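PDB 3KST: endo-1,4-beta-xylanase from Bacteroides thetaiotaomicron VPI-5482, which probably hydrolyses glycosidic bonds in xylan, as a calcium-binding member of glycoside hydrolase family 43. Local coordinates for residues 48-53 with 93-98; 173-178 with 187-192. One frame throughout, in Å; residues are numbered along the deposited sequence.

Contact 1 of 2, residues 48-53 with 93-98; sequences EGFACF and FYLFYS
Phe50 and Tyr97 mark the closest backbone approach, their CA atoms 9.4 Å apart, on strands 49-53 and 93-98, which run at 136° to one another with their axes 9.5 Å apart at the nearest point. That spacing belongs to packing between neighbouring blades of the five-bladed beta-propeller of family 43, so side chains carry nearly all of the contact. Phe50 supplies most of it. Its CG is anti to the carbonyl carbon (chi1 -52°), which sends the ring across to the second blade. There the CE2 corner presses on Tyr97, 3.4 Å from CB and 3.6 Å from CG. The two rings meet obliquely, planes at 73°. On the neighbouring ring carbon, CD2 of Phe50 touches the CD2 methyl of Leu95 at 4.0 Å. Pro82 also touches both Phe50 and Leu95, while Tyr97 OH is tied by a hydrogen bond to Ser73 OG, fixing the far end of the tyrosine ring. With a serine in place of Phe50, Tyr97 CB and the Leu95 methyl would probably lose their apolar partner and a gap would open between the blades. The backbone exception is at the edge of the Phe50 ring, near its plane, where CZ lies 4.1 Å from the carbonyl O of Ser98.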
loop_
_atom_site.group_PDB
_atom_site.type_symbol
_atom_site.label_atom_id
_atom_site.label_comp_id
_atom_site.label_asym_id
_atom_site.label_seq_id
_atom_site.Cartn_x
_atom_site.Cartn_y
_atom_site.Cartn_z
ATOM N N GLU A 48 -0.635 4.827 19.040
ATOM C CA GLU A 48 -0.359 5.281 17.668
ATOM C C GLU A 48 0.757 4.412 17.055
ATOM O O GLU A 48 1.681 3.959 17.758
ATOM C CB GLU A 48 0.070 6.771 17.655
ATOM C CG GLU A 48 -0.982 7.797 18.138
ATOM C CD GLU A 48 -2.018 8.206 17.096
ATOM O OE1 GLU A 48 -1.749 8.144 15.883
ATOM O OE2 GLU A 48 -3.120 8.647 17.496
ATOM N N GLY A 49 0.649 4.173 15.751
ATOM C CA GLY A 49 1.616 3.393 15.002
ATOM C C GLY A 49 0.971 2.348 14.114
ATOM O O GLY A 49 -0.002 2.645 13.438
ATOM N N PHE A 50 1.561 1.151 14.058
ATOM C CA PHE A 50 1.043 0.095 13.192
ATOM C C PHE A 50 1.011 -1.236 13.892
ATOM O O PHE A 50 1.936 -1.568 14.660
ATOM C CB PHE A 50 1.828 -0.043 11.870
ATOM C CG PHE A 50 1.974 1.251 11.128
ATOM C CD1 PHE A 50 0.866 1.867 10.542
ATOM C CD2 PHE A 50 3.206 1.892 11.057
ATOM C CE1 PHE A 50 0.965 3.077 9.897
ATOM C CE2 PHE A 50 3.321 3.114 10.399
ATOM C CZ PHE A 50 2.190 3.698 9.802
ATOM N N ALA A 51 -0.056 -1.981 13.620
ATOM C CA ALA A 51 -0.173 -3.362 14.074
ATOM C C ALA A 51 0.416 -4.268 13.007
ATOM O O ALA A 51 0.668 -3.851 11.870
ATOM C CB ALA A 51 -1.650 -3.733 14.308
ATOM N N CYS A 52 0.624 -5.519 13.400
ATOM C CA CYS A 52 1.031 -6.612 12.518
ATOM C C CYS A 52 0.005 -7.728 12.701
ATOM O O CYS A 52 -0.294 -8.081 13.822
ATOM C CB CYS A 52 2.407 -7.175 12.861
ATOM S SG CYS A 52 2.836 -8.616 11.851
ATOM N N PHE A 53 -0.547 -8.224 11.603
ATOM C CA PHE A 53 -1.424 -9.415 11.620
ATOM C C PHE A 53 -0.746 -10.490 10.789
ATOM O O PHE A 53 -0.130 -10.162 9.772
ATOM C CB PHE A 53 -2.793 -9.109 11.010
ATOM C CG PHE A 53 -3.534 -8.013 11.704
ATOM C CD1 PHE A 53 -3.303 -6.691 11.350
ATOM C CD2 PHE A 53 -4.477 -8.293 12.689
ATOM C CE1 PHE A 53 -3.998 -5.636 11.987
ATOM C CE2 PHE A 53 -5.180 -7.275 13.335
ATOM C CZ PHE A 53 -4.940 -5.921 12.982
ATOM N N PHE A 93 14.291 -6.309 7.766
ATOM C CA PHE A 93 12.967 -5.812 7.356
ATOM C C PHE A 93 12.927 -4.274 7.394
ATOM O O PHE A 93 13.427 -3.653 8.331
ATOM C CB PHE A 93 11.861 -6.415 8.230
ATOM C CG PHE A 93 11.812 -7.911 8.155
ATOM C CD1 PHE A 93 12.649 -8.685 8.966
ATOM C CD2 PHE A 93 10.968 -8.549 7.243
ATOM C CE1 PHE A 93 12.630 -10.069 8.890
ATOM C CE2 PHE A 93 10.961 -9.946 7.152
ATOM C CZ PHE A 93 11.788 -10.698 7.981
ATOM N N TYR A 94 12.326 -3.664 6.372
ATOM C CA TYR A 94 12.146 -2.216 6.284
ATOM C C TYR A 94 10.654 -1.888 6.237
ATOM O O TYR A 94 9.923 -2.487 5.443
ATOM C CB TYR A 94 12.865 -1.657 5.043
ATOM C CG TYR A 94 14.385 -1.568 5.221
ATOM C CD1 TYR A 94 15.163 -2.720 5.418
ATOM C CD2 TYR A 94 15.051 -0.330 5.227
ATOM C CE1 TYR A 94 16.550 -2.636 5.610
ATOM C CE2 TYR A 94 16.456 -0.250 5.392
ATOM C CZ TYR A 94 17.189 -1.422 5.570
ATOM O OH TYR A 94 18.544 -1.412 5.762
ATOM N N LEU A 95 10.215 -0.998 7.136
ATOM C CA LEU A 95 8.861 -0.477 7.181
ATOM C C LEU A 95 8.884 0.970 6.658
ATOM O O LEU A 95 9.505 1.835 7.268
ATOM C CB LEU A 95 8.316 -0.492 8.621
ATOM C CG LEU A 95 7.062 0.312 8.973
ATOM C CD1 LEU A 95 5.935 -0.179 8.115
ATOM C CD2 LEU A 95 6.781 0.271 10.493
ATOM N N PHE A 96 8.187 1.211 5.548
ATOM C CA PHE A 96 8.053 2.532 4.948
ATOM C C PHE A 96 6.636 3.011 5.275
ATOM O O PHE A 96 5.680 2.269 5.120
ATOM C CB PHE A 96 8.297 2.477 3.449
ATOM C CG PHE A 96 9.744 2.443 3.100
ATOM C CD1 PHE A 96 10.483 1.261 3.195
ATOM C CD2 PHE A 96 10.405 3.618 2.764
ATOM C CE1 PHE A 96 11.869 1.278 2.892
ATOM C CE2 PHE A 96 11.754 3.618 2.466
ATOM C CZ PHE A 96 12.480 2.460 2.529
ATOM N N TYR A 97 6.501 4.255 5.703
ATOM C CA TYR A 97 5.201 4.733 6.198
ATOM C C TYR A 97 5.093 6.245 6.206
ATOM O O TYR A 97 6.064 6.929 5.910
ATOM C CB TYR A 97 5.001 4.196 7.613
ATOM C CG TYR A 97 6.029 4.651 8.632
ATOM C CD1 TYR A 97 7.304 4.048 8.710
ATOM C CD2 TYR A 97 5.738 5.674 9.531
ATOM C CE1 TYR A 97 8.276 4.466 9.671
ATOM C CE2 TYR A 97 6.698 6.100 10.525
ATOM C CZ TYR A 97 7.963 5.480 10.578
ATOM O OH TYR A 97 8.892 5.884 11.521
ATOM N N SER A 98 3.896 6.740 6.531
ATOM C CA SER A 98 3.630 8.143 6.690
ATOM C C SER A 98 3.375 8.417 8.152
ATOM O O SER A 98 2.854 7.587 8.851
ATOM C CB SER A 98 2.423 8.545 5.868
ATOM O OG SER A 98 2.622 8.205 4.511
#

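Contact 2 of 2, residues 173-178 with 187-192; sequences QCIKAE and KVAEGP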
loop_
_atom_site.group_PDB
_atom_site.type_symbol
_atom_site.label_atom_id
_atom_site.label_comp_id
_atom_site.label_asym_id
_atom_site.label_seq_id
_atom_site.Cartn_x
_atom_site.Cartn_y
_atom_site.Cartn_z
ATOM N N GLN A 173 7.439 13.082 -12.024
ATOM C CA GLN A 173 6.003 13.062 -11.815
ATOM C C GLN A 173 5.367 11.881 -12.561
ATOM O O GLN A 173 5.529 11.746 -13.794
ATOM C CB GLN A 173 5.371 14.385 -12.249
ATOM C CG GLN A 173 3.851 14.349 -12.122
ATOM C CD GLN A 173 3.242 15.664 -12.431
ATOM O OE1 GLN A 173 3.501 16.640 -11.746
ATOM N NE2 GLN A 173 2.365 15.692 -13.440
ATOM N N CYS A 174 4.582 11.076 -11.830
ATOM C CA CYS A 174 3.979 9.855 -12.388
ATOM C C CYS A 174 2.500 9.992 -12.816
ATOM O O CYS A 174 2.188 9.863 -13.995
ATOM C CB CYS A 174 4.102 8.655 -11.421
ATOM S SG CYS A 174 5.788 8.355 -10.759
ATOM N N ILE A 175 1.614 10.222 -11.843
ATOM C CA ILE A 175 0.165 10.197 -12.063
ATOM C C ILE A 175 -0.596 11.273 -11.262
ATOM O O ILE A 175 -0.341 11.463 -10.077
ATOM C CB ILE A 175 -0.413 8.803 -11.618
ATOM C CG1 ILE A 175 0.197 7.610 -12.386
ATOM C CG2 ILE A 175 -1.926 8.781 -11.731
ATOM C CD1 ILE A 175 -0.073 7.641 -13.830
ATOM N N LYS A 176 -1.473 12.012 -11.943
ATOM C CA LYS A 176 -2.413 12.929 -11.289
ATOM C C LYS A 176 -3.847 12.572 -11.711
ATOM O O LYS A 176 -4.042 11.863 -12.705
ATOM C CB LYS A 176 -2.032 14.402 -11.482
ATOM C CG LYS A 176 -1.973 14.985 -12.848
ATOM C CD LYS A 176 -1.282 16.346 -12.712
ATOM C CE LYS A 176 -1.684 17.356 -13.717
ATOM N NZ LYS A 176 -0.726 18.509 -13.581
ATOM N N ALA A 177 -4.820 13.008 -10.906
ATOM C CA ALA A 177 -6.260 12.751 -11.164
ATOM C C ALA A 177 -6.677 13.592 -12.383
ATOM O O ALA A 177 -6.593 14.836 -12.340
ATOM C CB ALA A 177 -7.068 13.075 -9.944
ATOM N N GLU A 178 -7.079 12.921 -13.479
ATOM C CA GLU A 178 -7.342 13.554 -14.790
ATOM C C GLU A 178 -8.666 13.204 -15.485
ATOM O O GLU A 178 -9.341 14.066 -16.038
ATOM C CB GLU A 178 -6.213 13.083 -15.704
ATOM C CG GLU A 178 -4.803 13.440 -15.233
ATOM C CD GLU A 178 -4.112 14.424 -16.101
ATOM O OE1 GLU A 178 -3.986 15.570 -15.653
ATOM O OE2 GLU A 178 -3.711 14.049 -17.227
ATOM N N LYS A 187 -9.139 16.054 -6.009
ATOM C CA LYS A 187 -8.170 15.789 -7.085
ATOM C C LYS A 187 -7.097 14.955 -6.390
ATOM O O LYS A 187 -6.204 15.498 -5.746
ATOM C CB LYS A 187 -7.639 17.101 -7.649
ATOM C CG LYS A 187 -6.773 16.898 -8.854
ATOM C CD LYS A 187 -6.309 18.203 -9.480
ATOM C CE LYS A 187 -5.545 17.927 -10.752
ATOM N NZ LYS A 187 -5.209 19.119 -11.562
ATOM N N VAL A 188 -7.227 13.628 -6.504
ATOM C CA VAL A 188 -6.407 12.677 -5.750
ATOM C C VAL A 188 -5.995 11.442 -6.541
ATOM O O VAL A 188 -6.862 10.766 -7.076
ATOM C CB VAL A 188 -7.207 12.159 -4.499
ATOM C CG1 VAL A 188 -6.437 11.039 -3.726
ATOM C CG2 VAL A 188 -7.578 13.313 -3.550
ATOM N N ALA A 189 -4.688 11.196 -6.629
ATOM C CA ALA A 189 -4.086 9.987 -7.185
ATOM C C ALA A 189 -3.114 9.617 -6.049
ATOM O O ALA A 189 -2.325 10.468 -5.582
ATOM C CB ALA A 189 -3.352 10.274 -8.462
ATOM N N GLU A 190 -3.205 8.398 -5.545
ATOM C CA GLU A 190 -2.436 8.009 -4.354
ATOM C C GLU A 190 -2.354 6.500 -4.202
ATOM O O GLU A 190 -2.783 5.754 -5.102
ATOM C CB GLU A 190 -3.073 8.643 -3.099
ATOM C CG GLU A 190 -4.480 8.118 -2.744
ATOM C CD GLU A 190 -5.118 8.805 -1.520
ATOM O OE1 GLU A 190 -4.665 9.899 -1.107
ATOM O OE2 GLU A 190 -6.088 8.229 -0.980
ATOM N N GLY A 191 -1.797 6.065 -3.061
ATOM C CA GLY A 191 -1.626 4.664 -2.740
ATOM C C GLY A 191 -0.943 3.873 -3.846
ATOM O O GLY A 191 -1.481 2.858 -4.268
ATOM N N PRO A 192 0.215 4.349 -4.353
ATOM C CA PRO A 192 0.934 3.614 -5.395
ATOM C C PRO A 192 1.424 2.196 -5.019
ATOM O O PRO A 192 1.711 1.894 -3.856
ATOM C CB PRO A 192 2.152 4.527 -5.670
ATOM C CG PRO A 192 2.401 5.168 -4.404
ATOM C CD PRO A 192 1.035 5.474 -3.858
#
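Ala177 and Ala189 each set a methyl over a peptide plane, and those planes are the flat groups that matter here. Ala177 CB stands over one face of the Lys187-Val188 peptide, 3.5 Å from Val188 N, and also lies 3.7 Å from Val188 O. Ala189 CB lies over the face of the Ile175 carbonyl, near its oxygen, 3.6 Å from O. The same methyl meets Ile175 CG2 at 3.9 Å; CG2 is the branch anti to the backbone N, while CG1 leads off elsewhere. This is an interblade junction of the beta-propeller: 173-178 carries a classic beta bulge, Cys174 and Ile175 both facing Ile154, in the outermost strand of one sheet, and 187-192 enters the innermost strand of the next. Lys187, extended beyond CG, runs along Ala177 and brings CE to 3.6 Å from Ala177 O. Its NZ and that of Lys176, 5.0 Å apart, form salt bridges to OD1 and OD2 of Asp150. Asn152 pairs through its backbone with Lys187 and Ala189, and its ND2 bonds OE1 of Glu190, the predicted proton donor. The chemistry thus implies a close seam of two small methyls packed against peptide groups, with one apolar methyl pair and Asp150 probably offsetting the charges of the two lysines.

The two contacts lie on opposite sides of the propeller centre, their own centres 23 Å apart and their nearest atoms about 9 Å apart, so they do not touch. They follow in series along the chain and share no sheet. Contact 1 joins the mixed sheet containing strand 49-55 to the three-stranded sheet of 92-99; contact 2 joins the four-stranded sheet ending in 172-175 to the one beginning with 189-197. Both are therefore seams between blades. Asp130, predicted to tune the catalytic glutamate, connects them indirectly: its backbone N bonds Ser98 OG of contact 1, and its OD2 accepts from Gly191 N of contact 2.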